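PDB 2HCF: hydrolase, haloacid dehalogenase-like family from Chlorobaculum tepidum, which probably acts as a magnesium-dependent hydrolase of the haloacid dehalogenase superfamily, although no specific substrate is assigned to it. Local coordinates for residues Glu56-Val61 against Ala66-Lys71; Gly114-Asn119 against Glu151-Ala156; Phe201-Leu206 against Leu214-Ala219; Glu90-Leu95 against Arg125-Leu130. All blocks are in the same frame, centred on the assembly; numbering follows the deposited sequence.

Contact 1. Residues Glu56-Val61 against Ala66-Lys71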
loop_
_atom_site.group_PDB
_atom_site.type_symbol
_atom_site.label_atom_id
_atom_site.label_comp_id
_atom_site.label_asym_id
_atom_site.label_seq_id
_atom_site.Cartn_x
_atom_site.Cartn_y
_atom_site.Cartn_z
ATOM N N GLU A 56 11.229 -13.721 2.029
ATOM C CA GLU A 56 10.461 -14.911 2.355
ATOM C C GLU A 56 10.585 -15.969 1.270
ATOM O O GLU A 56 11.022 -17.060 1.544
ATOM C CB GLU A 56 8.990 -14.597 2.658
ATOM C CG GLU A 56 8.215 -15.866 3.084
ATOM C CD GLU A 56 6.866 -15.591 3.753
ATOM O OE1 GLU A 56 6.501 -14.409 3.979
ATOM O OE2 GLU A 56 6.169 -16.584 4.064
ATOM N N VAL A 57 10.266 -15.638 0.034
ATOM C CA VAL A 57 10.255 -16.660 -1.024
ATOM C C VAL A 57 11.638 -17.269 -1.315
ATOM O O VAL A 57 11.737 -18.450 -1.692
ATOM C CB VAL A 57 9.596 -16.129 -2.311
ATOM C CG1 VAL A 57 8.203 -15.574 -1.994
ATOM C CG2 VAL A 57 10.453 -15.085 -2.966
ATOM N N LEU A 58 12.695 -16.465 -1.142
ATOM C CA LEU A 58 14.068 -16.924 -1.283
ATOM C C LEU A 58 14.531 -17.703 -0.076
ATOM O O LEU A 58 15.189 -18.746 -0.208
ATOM C CB LEU A 58 15.022 -15.759 -1.559
ATOM C CG LEU A 58 14.761 -15.070 -2.916
ATOM C CD1 LEU A 58 15.690 -13.881 -3.105
ATOM C CD2 LEU A 58 14.904 -16.050 -4.059
ATOM N N SER A 59 14.212 -17.231 1.118
ATOM C CA SER A 59 14.634 -17.969 2.288
ATOM C C SER A 59 13.946 -19.368 2.352
ATOM O O SER A 59 14.530 -20.325 2.872
ATOM C CB SER A 59 14.409 -17.138 3.549
ATOM O OG SER A 59 13.031 -17.021 3.800
ATOM N N ASN A 60 12.730 -19.474 1.792
ATOM C CA ASN A 60 11.998 -20.748 1.664
ATOM C C ASN A 60 12.770 -21.815 0.887
ATOM O O ASN A 60 12.633 -23.008 1.176
ATOM C CB ASN A 60 10.629 -20.536 0.983
ATOM C CG ASN A 60 9.572 -19.950 1.910
ATOM O OD1 ASN A 60 9.721 -19.963 3.131
ATOM N ND2 ASN A 60 8.466 -19.466 1.320
ATOM N N VAL A 61 13.575 -21.408 -0.098
ATOM C CA VAL A 61 14.360 -22.373 -0.842
ATOM C C VAL A 61 15.799 -22.544 -0.307
ATOM O O VAL A 61 16.594 -23.245 -0.913
ATOM C CB VAL A 61 14.331 -22.105 -2.370
ATOM C CG1 VAL A 61 12.933 -22.184 -2.877
ATOM C CG2 VAL A 61 14.960 -20.779 -2.730
ATOM N N ALA A 66 21.898 -12.947 4.434
ATOM C CA ALA A 66 23.050 -12.202 3.912
ATOM C C ALA A 66 23.195 -12.392 2.420
ATOM O O ALA A 66 23.582 -11.476 1.726
ATOM C CB ALA A 66 24.342 -12.635 4.614
ATOM N N GLU A 67 22.927 -13.606 1.944
ATOM C CA GLU A 67 22.989 -13.911 0.491
ATOM C C GLU A 67 21.893 -13.180 -0.303
ATOM O O GLU A 67 22.116 -12.655 -1.406
ATOM C CB GLU A 67 22.893 -15.425 0.305
ATOM C CG GLU A 67 22.936 -15.912 -1.115
ATOM C CD GLU A 67 22.734 -17.430 -1.230
ATOM O OE1 GLU A 67 22.538 -18.111 -0.180
ATOM O OE2 GLU A 67 22.770 -17.929 -2.382
ATOM N N ILE A 68 20.697 -13.147 0.263
ATOM C CA ILE A 68 19.607 -12.408 -0.346
ATOM C C ILE A 68 19.961 -10.917 -0.366
ATOM O O ILE A 68 19.837 -10.268 -1.394
ATOM C CB ILE A 68 18.291 -12.632 0.400
ATOM C CG1 ILE A 68 17.899 -14.114 0.329
ATOM C CG2 ILE A 68 17.162 -11.731 -0.201
ATOM C CD1 ILE A 68 16.978 -14.549 1.427
ATOM N N ALA A 69 20.411 -10.400 0.778
ATOM C CA ALA A 69 20.780 -8.981 0.935
ATOM C C ALA A 69 21.817 -8.511 -0.072
ATOM O O ALA A 69 21.732 -7.389 -0.592
ATOM C CB ALA A 69 21.307 -8.740 2.342
ATOM N N ASP A 70 22.785 -9.370 -0.366
ATOM C CA ASP A 70 23.856 -9.027 -1.289
ATOM C C ASP A 70 23.383 -8.585 -2.672
ATOM O O ASP A 70 24.042 -7.764 -3.308
ATOM C CB ASP A 70 24.825 -10.199 -1.466
ATOM C CG ASP A 70 26.090 -9.792 -2.204
ATOM O OD1 ASP A 70 26.781 -8.867 -1.743
ATOM O OD2 ASP A 70 26.405 -10.384 -3.245
ATOM N N LYS A 71 22.295 -9.167 -3.167
ATOM C CA LYS A 71 21.775 -8.813 -4.486
ATOM C C LYS A 71 20.384 -8.181 -4.429
ATOM O O LYS A 71 19.736 -8.032 -5.443
ATOM C CB LYS A 71 21.721 -10.038 -5.383
ATOM C CG LYS A 71 23.063 -10.730 -5.633
ATOM C CD LYS A 71 22.851 -11.814 -6.702
ATOM C CE LYS A 71 24.082 -12.631 -7.006
ATOM N NZ LYS A 71 23.755 -13.945 -7.751
#

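Contact 2. Residues Gly114-Asn119 against Glu151-Ala156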
loop_
_atom_site.group_PDB
_atom_site.type_symbol
_atom_site.label_atom_id
_atom_site.label_comp_id
_atom_site.label_asym_id
_atom_site.label_seq_id
_atom_site.Cartn_x
_atom_site.Cartn_y
_atom_site.Cartn_z
ATOM N N GLY A 114 -1.844 10.908 1.340
ATOM C CA GLY A 114 -0.595 10.191 1.110
ATOM C C GLY A 114 -0.790 8.676 0.950
ATOM O O GLY A 114 -1.872 8.131 1.217
ATOM N N LEU A 115 0.272 8.000 0.517
ATOM C CA LEU A 115 0.256 6.576 0.326
ATOM C C LEU A 115 0.983 5.955 1.476
ATOM O O LEU A 115 1.975 6.513 1.923
ATOM C CB LEU A 115 0.991 6.221 -0.938
ATOM C CG LEU A 115 0.275 6.733 -2.198
ATOM C CD1 LEU A 115 1.205 6.656 -3.337
ATOM C CD2 LEU A 115 -0.978 5.881 -2.493
ATOM N N LEU A 116 0.504 4.810 1.941
ATOM C CA LEU A 116 1.213 3.965 2.883
ATOM C C LEU A 116 1.018 2.548 2.366
ATOM O O LEU A 116 -0.100 1.999 2.488
ATOM C CB LEU A 116 0.640 4.090 4.299
ATOM C CG LEU A 116 1.565 3.575 5.397
ATOM C CD1 LEU A 116 1.193 4.146 6.737
ATOM C CD2 LEU A 116 1.571 2.054 5.486
ATOM N N THR A 117 2.074 2.000 1.739
ATOM C CA THR A 117 1.937 0.815 0.913
ATOM C C THR A 117 3.092 -0.164 0.981
ATOM O O THR A 117 4.224 0.222 1.294
ATOM C CB THR A 117 1.688 1.263 -0.545
ATOM O OG1 THR A 117 1.675 0.136 -1.411
ATOM C CG2 THR A 117 2.710 2.282 -0.974
ATOM N N GLY A 118 2.793 -1.438 0.693
ATOM C CA GLY A 118 3.816 -2.496 0.619
ATOM C C GLY A 118 4.574 -2.468 -0.699
ATOM O O GLY A 118 5.584 -3.156 -0.859
ATOM N N ASN A 119 4.077 -1.714 -1.679
ATOM C CA ASN A 119 4.800 -1.538 -2.933
ATOM C C ASN A 119 6.084 -0.695 -2.757
ATOM O O ASN A 119 6.106 0.269 -1.976
ATOM C CB ASN A 119 3.914 -0.817 -3.972
ATOM C CG ASN A 119 2.772 -1.675 -4.502
ATOM O OD1 ASN A 119 2.972 -2.467 -5.439
ATOM N ND2 ASN A 119 1.547 -1.455 -3.975
ATOM N N GLU A 151 6.871 0.117 10.723
ATOM C CA GLU A 151 7.744 1.299 10.683
ATOM C C GLU A 151 7.170 2.437 9.820
ATOM O O GLU A 151 7.463 3.609 10.068
ATOM C CB GLU A 151 9.128 0.906 10.158
ATOM C CG GLU A 151 9.836 -0.122 11.055
ATOM C CD GLU A 151 11.203 -0.542 10.526
ATOM O OE1 GLU A 151 11.909 0.301 9.889
ATOM O OE2 GLU A 151 11.571 -1.731 10.751
ATOM N N LEU A 152 6.336 2.094 8.836
ATOM C CA LEU A 152 5.830 3.073 7.854
ATOM C C LEU A 152 4.978 4.261 8.360
ATOM O O LEU A 152 5.147 5.375 7.871
ATOM C CB LEU A 152 5.075 2.349 6.743
ATOM C CG LEU A 152 5.843 1.430 5.778
ATOM C CD1 LEU A 152 5.077 1.285 4.468
ATOM C CD2 LEU A 152 7.264 1.877 5.534
ATOM N N PRO A 153 4.055 4.043 9.316
ATOM C CA PRO A 153 3.225 5.148 9.808
ATOM C C PRO A 153 4.074 6.281 10.390
ATOM O O PRO A 153 3.788 7.428 10.180
ATOM C CB PRO A 153 2.404 4.504 10.931
ATOM C CG PRO A 153 2.459 3.086 10.673
ATOM C CD PRO A 153 3.748 2.791 10.016
ATOM N N HIS A 154 5.104 5.926 11.145
ATOM C CA HIS A 154 5.994 6.913 11.732
ATOM C C HIS A 154 6.666 7.733 10.664
ATOM O O HIS A 154 6.653 8.945 10.722
ATOM C CB HIS A 154 7.034 6.235 12.586
ATOM C CG HIS A 154 6.464 5.414 13.687
ATOM N ND1 HIS A 154 5.862 5.968 14.796
ATOM C CD2 HIS A 154 6.417 4.070 13.863
ATOM C CE1 HIS A 154 5.474 5.005 15.610
ATOM N NE2 HIS A 154 5.812 3.841 15.076
ATOM N N ILE A 155 7.202 7.050 9.665
ATOM C CA ILE A 155 7.871 7.682 8.538
ATOM C C ILE A 155 6.931 8.616 7.764
ATOM O O ILE A 155 7.284 9.755 7.478
ATOM C CB ILE A 155 8.467 6.603 7.583
ATOM C CG1 ILE A 155 9.645 5.904 8.253
ATOM C CG2 ILE A 155 8.838 7.207 6.177
ATOM C CD1 ILE A 155 10.188 4.716 7.475
ATOM N N ALA A 156 5.736 8.129 7.428
ATOM C CA ALA A 156 4.722 8.964 6.792
ATOM C C ALA A 156 4.316 10.140 7.665
ATOM O O ALA A 156 4.165 11.219 7.157
ATOM C CB ALA A 156 3.504 8.148 6.424
#

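Contact 3. Residues Phe201-Leu206 against Leu214-Ala219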
loop_
_atom_site.group_PDB
_atom_site.type_symbol
_atom_site.label_atom_id
_atom_site.label_comp_id
_atom_site.label_asym_id
_atom_site.label_seq_id
_atom_site.Cartn_x
_atom_site.Cartn_y
_atom_site.Cartn_z
ATOM N N PHE A 201 -9.972 -10.610 2.186
ATOM C CA PHE A 201 -10.460 -10.859 3.574
ATOM C C PHE A 201 -11.841 -10.267 3.738
ATOM O O PHE A 201 -12.089 -9.127 3.355
ATOM C CB PHE A 201 -9.496 -10.310 4.612
ATOM C CG PHE A 201 -8.106 -10.781 4.388
ATOM C CD1 PHE A 201 -7.706 -12.041 4.845
ATOM C CD2 PHE A 201 -7.232 -10.027 3.607
ATOM C CE1 PHE A 201 -6.438 -12.519 4.547
ATOM C CE2 PHE A 201 -5.972 -10.492 3.326
ATOM C CZ PHE A 201 -5.570 -11.737 3.780
ATOM N N THR A 202 -12.742 -11.073 4.262
ATOM C CA THR A 202 -14.136 -10.659 4.438
ATOM C C THR A 202 -14.269 -9.689 5.634
ATOM O O THR A 202 -13.359 -9.579 6.461
ATOM C CB THR A 202 -15.013 -11.874 4.704
ATOM O OG1 THR A 202 -14.600 -12.489 5.937
ATOM C CG2 THR A 202 -14.885 -12.883 3.567
HETATM N N MSE A 203 -15.429 -9.032 5.744
HETATM C CA MSE A 203 -15.737 -8.197 6.907
HETATM C C MSE A 203 -15.631 -9.017 8.174
HETATM O O MSE A 203 -15.085 -8.552 9.170
HETATM C CB MSE A 203 -17.124 -7.559 6.758
HETATM C CG MSE A 203 -17.182 -6.636 5.571
HETATM SE SE MSE A 203 -18.821 -5.596 5.539
HETATM C CE MSE A 203 -19.996 -7.055 5.199
ATOM N N GLU A 204 -16.148 -10.241 8.144
ATOM C CA GLU A 204 -16.066 -11.103 9.329
ATOM C C GLU A 204 -14.629 -11.344 9.727
ATOM O O GLU A 204 -14.310 -11.319 10.892
ATOM C CB GLU A 204 -16.751 -12.449 9.109
ATOM C CG GLU A 204 -18.239 -12.382 9.361
ATOM C CD GLU A 204 -18.902 -13.756 9.469
ATOM O OE1 GLU A 204 -18.160 -14.785 9.529
ATOM O OE2 GLU A 204 -20.162 -13.763 9.474
ATOM N N GLU A 205 -13.769 -11.573 8.744
ATOM C CA GLU A 205 -12.356 -11.784 9.027
ATOM C C GLU A 205 -11.700 -10.507 9.586
ATOM O O GLU A 205 -11.032 -10.536 10.615
ATOM C CB GLU A 205 -11.628 -12.240 7.750
ATOM C CG GLU A 205 -11.876 -13.698 7.453
ATOM C CD GLU A 205 -11.318 -14.148 6.116
ATOM O OE1 GLU A 205 -11.457 -13.446 5.077
ATOM O OE2 GLU A 205 -10.750 -15.251 6.102
ATOM N N LEU A 206 -11.912 -9.392 8.898
ATOM C CA LEU A 206 -11.317 -8.113 9.283
ATOM C C LEU A 206 -11.780 -7.583 10.629
ATOM O O LEU A 206 -11.038 -6.892 11.307
ATOM C CB LEU A 206 -11.548 -7.072 8.198
ATOM C CG LEU A 206 -10.733 -7.350 6.943
ATOM C CD1 LEU A 206 -11.174 -6.375 5.891
ATOM C CD2 LEU A 206 -9.220 -7.253 7.175
ATOM N N LEU A 214 -15.279 -0.231 9.390
ATOM C CA LEU A 214 -15.223 -1.303 8.391
ATOM C C LEU A 214 -16.295 -1.143 7.303
ATOM O O LEU A 214 -17.515 -1.144 7.563
ATOM C CB LEU A 214 -15.343 -2.646 9.087
ATOM C CG LEU A 214 -15.270 -3.886 8.184
ATOM C CD1 LEU A 214 -14.059 -3.960 7.308
ATOM C CD2 LEU A 214 -15.362 -5.116 9.057
ATOM N N PHE A 215 -15.818 -0.989 6.082
ATOM C CA PHE A 215 -16.633 -0.870 4.895
ATOM C C PHE A 215 -16.605 -2.134 4.052
ATOM O O PHE A 215 -15.603 -2.803 3.983
ATOM C CB PHE A 215 -16.101 0.264 4.007
ATOM C CG PHE A 215 -16.527 1.638 4.447
ATOM C CD1 PHE A 215 -15.819 2.315 5.427
ATOM C CD2 PHE A 215 -17.612 2.264 3.862
ATOM C CE1 PHE A 215 -16.216 3.585 5.842
ATOM C CE2 PHE A 215 -18.019 3.528 4.265
ATOM C CZ PHE A 215 -17.321 4.195 5.257
ATOM N N LYS A 216 -17.689 -2.390 3.339
ATOM C CA LYS A 216 -17.701 -3.434 2.337
ATOM C C LYS A 216 -16.931 -2.963 1.132
ATOM O O LYS A 216 -16.115 -3.697 0.557
ATOM C CB LYS A 216 -19.146 -3.801 1.982
ATOM C CG LYS A 216 -19.322 -5.020 1.044
ATOM C CD LYS A 216 -18.719 -6.307 1.646
ATOM C CE LYS A 216 -19.341 -7.578 1.074
ATOM N NZ LYS A 216 -19.600 -7.437 -0.394
ATOM N N ASN A 217 -17.208 -1.730 0.737
ATOM C CA ASN A 217 -16.555 -1.121 -0.404
ATOM C C ASN A 217 -16.753 0.395 -0.308
ATOM O O ASN A 217 -17.361 0.862 0.652
ATOM C CB ASN A 217 -17.148 -1.692 -1.695
ATOM C CG ASN A 217 -18.661 -1.536 -1.763
ATOM O OD1 ASN A 217 -19.177 -0.432 -1.666
ATOM N ND2 ASN A 217 -19.368 -2.647 -1.939
ATOM N N PHE A 218 -16.290 1.153 -1.300
ATOM C CA PHE A 218 -16.383 2.614 -1.242
ATOM C C PHE A 218 -17.431 3.168 -2.222
ATOM O O PHE A 218 -17.298 4.291 -2.694
ATOM C CB PHE A 218 -15.028 3.271 -1.542
ATOM C CG PHE A 218 -13.921 2.966 -0.558
ATOM C CD1 PHE A 218 -14.149 2.910 0.811
ATOM C CD2 PHE A 218 -12.610 2.814 -1.013
ATOM C CE1 PHE A 218 -13.087 2.680 1.710
ATOM C CE2 PHE A 218 -11.554 2.585 -0.124
ATOM C CZ PHE A 218 -11.807 2.514 1.240
ATOM N N ALA A 219 -18.476 2.393 -2.516
ATOM C CA ALA A 219 -19.559 2.851 -3.380
ATOM C C ALA A 219 -20.212 4.160 -2.946
ATOM O O ALA A 219 -20.509 4.991 -3.798
ATOM C CB ALA A 219 -20.628 1.778 -3.490
#

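Contact 4. Residues Glu90-Leu95 against Arg125-Leu130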
loop_
_atom_site.group_PDB
_atom_site.type_symbol
_atom_site.label_atom_id
_atom_site.label_comp_id
_atom_site.label_asym_id
_atom_site.label_seq_id
_atom_site.Cartn_x
_atom_site.Cartn_y
_atom_site.Cartn_z
ATOM N N GLU A 90 -4.820 -2.471 -19.064
ATOM C CA GLU A 90 -5.743 -3.609 -18.968
ATOM C C GLU A 90 -5.423 -4.592 -17.845
ATOM O O GLU A 90 -6.250 -5.462 -17.516
ATOM C CB GLU A 90 -5.768 -4.351 -20.295
ATOM C CG GLU A 90 -6.406 -3.541 -21.435
ATOM C CD GLU A 90 -5.513 -2.435 -22.029
ATOM O OE1 GLU A 90 -4.274 -2.476 -21.861
ATOM O OE2 GLU A 90 -6.071 -1.501 -22.668
ATOM N N ASP A 91 -4.225 -4.484 -17.283
ATOM C CA ASP A 91 -3.823 -5.274 -16.117
ATOM C C ASP A 91 -4.335 -4.695 -14.791
ATOM O O ASP A 91 -4.302 -5.383 -13.784
ATOM C CB ASP A 91 -2.289 -5.405 -16.065
ATOM C CG ASP A 91 -1.723 -6.176 -17.253
ATOM O OD1 ASP A 91 -2.343 -7.184 -17.664
ATOM O OD2 ASP A 91 -0.650 -5.795 -17.769
ATOM N N ILE A 92 -4.814 -3.444 -14.799
ATOM C CA ILE A 92 -5.210 -2.740 -13.570
ATOM C C ILE A 92 -6.729 -2.591 -13.550
ATOM O O ILE A 92 -7.354 -2.177 -14.530
ATOM C CB ILE A 92 -4.529 -1.297 -13.440
ATOM C CG1 ILE A 92 -3.008 -1.358 -13.640
ATOM C CG2 ILE A 92 -4.846 -0.641 -12.101
ATOM C CD1 ILE A 92 -2.233 -2.217 -12.640
ATOM N N THR A 93 -7.324 -2.919 -12.426
ATOM C CA THR A 93 -8.736 -2.740 -12.199
ATOM C C THR A 93 -8.885 -1.749 -11.050
ATOM O O THR A 93 -8.481 -2.040 -9.949
ATOM C CB THR A 93 -9.337 -4.086 -11.769
ATOM O OG1 THR A 93 -9.254 -4.984 -12.877
ATOM C CG2 THR A 93 -10.785 -3.951 -11.306
ATOM N N LEU A 94 -9.440 -0.575 -11.334
ATOM C CA LEU A 94 -9.782 0.383 -10.288
ATOM C C LEU A 94 -11.005 -0.124 -9.485
ATOM O O LEU A 94 -11.988 -0.567 -10.064
ATOM C CB LEU A 94 -10.036 1.748 -10.950
ATOM C CG LEU A 94 -9.669 2.995 -10.139
ATOM C CD1 LEU A 94 -8.170 3.138 -10.049
ATOM C CD2 LEU A 94 -10.264 4.240 -10.730
ATOM N N LEU A 95 -10.935 -0.111 -8.153
ATOM C CA LEU A 95 -12.027 -0.632 -7.338
ATOM C C LEU A 95 -13.197 0.342 -7.261
ATOM O O LEU A 95 -13.080 1.494 -7.716
ATOM C CB LEU A 95 -11.485 -1.011 -5.973
ATOM C CG LEU A 95 -10.441 -2.109 -6.093
ATOM C CD1 LEU A 95 -9.966 -2.555 -4.707
ATOM C CD2 LEU A 95 -10.989 -3.317 -6.861
ATOM N N ARG A 125 3.617 3.375 -7.700
ATOM C CA ARG A 125 3.127 4.562 -8.427
ATOM C C ARG A 125 2.861 4.273 -9.896
ATOM O O ARG A 125 1.988 4.917 -10.514
ATOM C CB ARG A 125 4.054 5.789 -8.272
ATOM C CG ARG A 125 4.134 6.388 -6.860
ATOM C CD ARG A 125 4.857 7.759 -6.886
ATOM N NE ARG A 125 4.796 8.438 -5.585
ATOM C CZ ARG A 125 3.781 9.214 -5.203
ATOM N NH1 ARG A 125 2.764 9.441 -6.015
ATOM N NH2 ARG A 125 3.801 9.812 -4.026
ATOM N N HIS A 126 3.570 3.310 -10.480
ATOM C CA HIS A 126 3.249 2.898 -11.857
ATOM C C HIS A 126 1.852 2.242 -11.902
ATOM O O HIS A 126 1.056 2.497 -12.795
ATOM C CB HIS A 126 4.276 1.925 -12.423
ATOM C CG HIS A 126 4.097 1.675 -13.890
ATOM N ND1 HIS A 126 4.225 2.676 -14.833
ATOM C CD2 HIS A 126 3.759 0.558 -14.565
ATOM C CE1 HIS A 126 3.997 2.166 -16.027
ATOM N NE2 HIS A 126 3.711 0.885 -15.895
ATOM N N LYS A 127 1.543 1.419 -10.913
ATOM C CA LYS A 127 0.186 0.891 -10.834
ATOM C C LYS A 127 -0.898 2.026 -10.793
ATOM O O LYS A 127 -1.988 1.881 -11.344
ATOM C CB LYS A 127 0.055 0.032 -9.559
ATOM C CG LYS A 127 0.785 -1.299 -9.580
ATOM C CD LYS A 127 0.673 -2.051 -8.211
ATOM C CE LYS A 127 1.459 -3.332 -8.202
ATOM N NZ LYS A 127 1.277 -4.056 -6.855
ATOM N N LEU A 128 -0.628 3.099 -10.050
ATOM C CA LEU A 128 -1.579 4.197 -9.854
ATOM C C LEU A 128 -1.649 5.054 -11.122
ATOM O O LEU A 128 -2.709 5.565 -11.494
ATOM C CB LEU A 128 -1.152 5.077 -8.662
ATOM C CG LEU A 128 -1.099 4.462 -7.249
ATOM C CD1 LEU A 128 -0.451 5.509 -6.394
ATOM C CD2 LEU A 128 -2.443 4.128 -6.750
ATOM N N LYS A 129 -0.523 5.168 -11.812
ATOM C CA LYS A 129 -0.440 5.968 -13.059
ATOM C C LYS A 129 -1.222 5.394 -14.249
ATOM O O LYS A 129 -1.748 6.150 -15.148
ATOM C CB LYS A 129 1.029 6.085 -13.488
ATOM C CG LYS A 129 1.834 7.205 -12.827
ATOM C CD LYS A 129 3.195 7.404 -13.507
ATOM C CE LYS A 129 4.203 8.172 -12.598
ATOM N NZ LYS A 129 4.449 9.593 -13.038
ATOM N N LEU A 130 -1.238 4.072 -14.347
ATOM C CA LEU A 130 -1.965 3.413 -15.452
ATOM C C LEU A 130 -3.422 3.864 -15.499
ATOM O O LEU A 130 -3.837 4.424 -16.481
ATOM C CB LEU A 130 -1.786 1.892 -15.418
ATOM C CG LEU A 130 -0.377 1.458 -15.800
ATOM C CD1 LEU A 130 -0.128 0.015 -15.521
ATOM C CD2 LEU A 130 -0.114 1.748 -17.279
#

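Contact 1. Residues Glu56-Val61 against Ala66-Lys71
The flat group in this contact is the peptide that joins Leu58 to Ser59. The CD1 methyl of Ile68 lies over one face of it, almost straight above Ser59 N at 3.9 Å, and no aromatic ring or side-chain amide of either segment takes part. Beside this point the same methyl meets the start of the Leu58 side chain, with Ile68 CD1 3.8 Å from Leu58 CB. A second touch is made further out, where Leu58 CD1 comes to 3.9 Å from Ile68 CG2. The two side chains thus pass each other at a slant, with the long branch of Ile68 against the base of Leu58 and its short branch against the tip. With CG1 beside its backbone N (chi1 -62°), Ile68 turns both branches to the helix 50-59. Ser59 adds CB at the margin, while its hydroxyl hydrogen bonds to Tyr55 O. Tyr34, from helix 21-34, packs on Leu58 and bonds to Ile68 O, so a third helix joins the pair. These helices belong to the helical cap inserted into the core domain. Between the segments lies Glu64, seen to bind a second magnesium ion in a crystal of this protein, though none is bound to this chain there. Carbon surfaces and a peptide face meet, so the contact itself is van der Waals packing, with no polar bond between the two segments to give it direction.

Contact 2. Residues Gly114-Asn119 against Glu151-Ala156
A leucine methyl set against a main-chain carbonyl is the odd feature here: Leu152 CD1 lies 3.5 Å from Thr117 O, just past the end of strand 111-116. The rest is apolar. Leu116 holds CG anti to its nitrogen (chi1 -163°), which carries the branch across to the first turn of helix 152-164. There its two methyls divide the work. Leu116 CD2 meets Leu152 CD1 at 3.7 Å and is just as close to Leu152 CB, while Leu116 CD1 rests 3.8 Å from Pro153 CA. This is a helix packed on the parallel sheet of the Rossmann-like HAD core, at the strand end where the metal site opens. Thr117 matches the Ser/Thr that HAD enzymes carry at this position, consistent with a place in the active site. Its side chain leaves the helix and heads for Asp10 and Asp12, two ligands of the bound magnesium ion. Thr117 OG1 accepts a nearly straight bond from Asn119 N (3.0 Å, N-H...O 164°), closing an ST turn that bends the chain away from the strand. Asn119 ND2 in turn hydrogen bonds to Asp12 OD1, and Leu8 of the neighbouring strand 5-9 packs on both Leu116 and Ala156.

Contact 3. Residues Phe201-Leu206 against Leu214-Ala219
A capping box opens the short helix of a beta-alpha-beta unit here, and from its first turn Met203 and Leu206 reach the closing strand at Leu214 and, for Met203, Lys216 just beyond it. In the box, Thr202 OG1 accepts from Glu205 N at 3.1 Å, and Glu205 OE1 takes Thr202 N at 2.8 Å on the lone pair pointing away from its other oxygen. Two amides at the helix start, those of Thr202 and Glu205, are thereby capped by side chains, in the turn that carries the contact residues. Leu214 splits its branch between two partners one turn apart. Its CD2 nestles against the backbone of Met203, 3.4 Å from Met203 O, and its CD1 meets Leu206 CD1 at 4.0 Å, the two leucines crossing at about a right angle. Met203 is a selenomethionine whose chain runs outward and bends at its last torsion (chi3 -68°), putting CE 3.8 Å from Lys216 CD. Selenium lies 4.0 Å from Lys216 CB as well, so the lysine offers its aliphatic part, crossing the selenomethionine roughly squarely. This outer half lies at the surface, whereas Leu206 is buried, its side chain about 6 Å from that of the magnesium ligand Asp178. Strand 213-215 is an outermost strand of the parallel sheet, next to strand 192-196: Leu214 packs on Ala195 of that strand as well as on helix 203-207, while Phe215 turns the other way, to helix 221-229.

Contact 4. Residues Glu90-Leu95 against Arg125-Leu130
Strand 92-94 passes the last turn of helix 121-129 with Ile92 CA 7.1 Å from Lys127 CA, the closest pair of CA atoms between the two segments. Ile92 points into the helix and does the touching with separate branches. Its CG1 methylene meets Leu130, 3.7 Å from Leu130 CD1 and 3.9 Å from Leu130 CB, the side chains crossing at about a right angle. The short branch CG2 instead lies 3.9 Å from Lys127 O. That carbonyl is buried without any polar partner in the model: the residue four places on is Pro131, which has no N-H to give it, and the methyl CG2 of Ile92 lies against the oxygen instead. Leu130 is steadied from within its own segment, as Leu130 CG sits 4.1 Å above one face of the His126 ring, toward the rim. Of the Lys127 side chain, the near methylenes brush Ile92, with Lys127 CG 4.4 Å from Ile92 CD1. The extended chain runs on to a salt bridge with the magnesium ligand Asp12 and a hydrogen bond to Asn22. Strands 92-94 and 16-18 form the antiparallel flap between core and cap, as in other HAD proteins; Leu16 and Val18 also pack on Ile92, as does Pro131, and helix 121-129 lies beside strand 111-116.

From the N terminus, contact 1 comes first: it closes the short turn between two cap helices and is finished before any other begins. The chain returns along helix 65-86 to strand 92-94, where contact 4 opens. Before that closes at helix 121-129, contact 2 has opened on strand 111-116, to close at helix 152-164, so the two cross. They also touch: Asn119 OD1 lies 2.7 Å from Lys127 NZ, a probable hydrogen bond, and Leu115 packs on Leu128. Flap, sheet and flanking helices are thus tied together near the metal site. Contact 3 follows in series, closing a short loop at the sheet's far edge, its centre about 34 Å from that of contact 1.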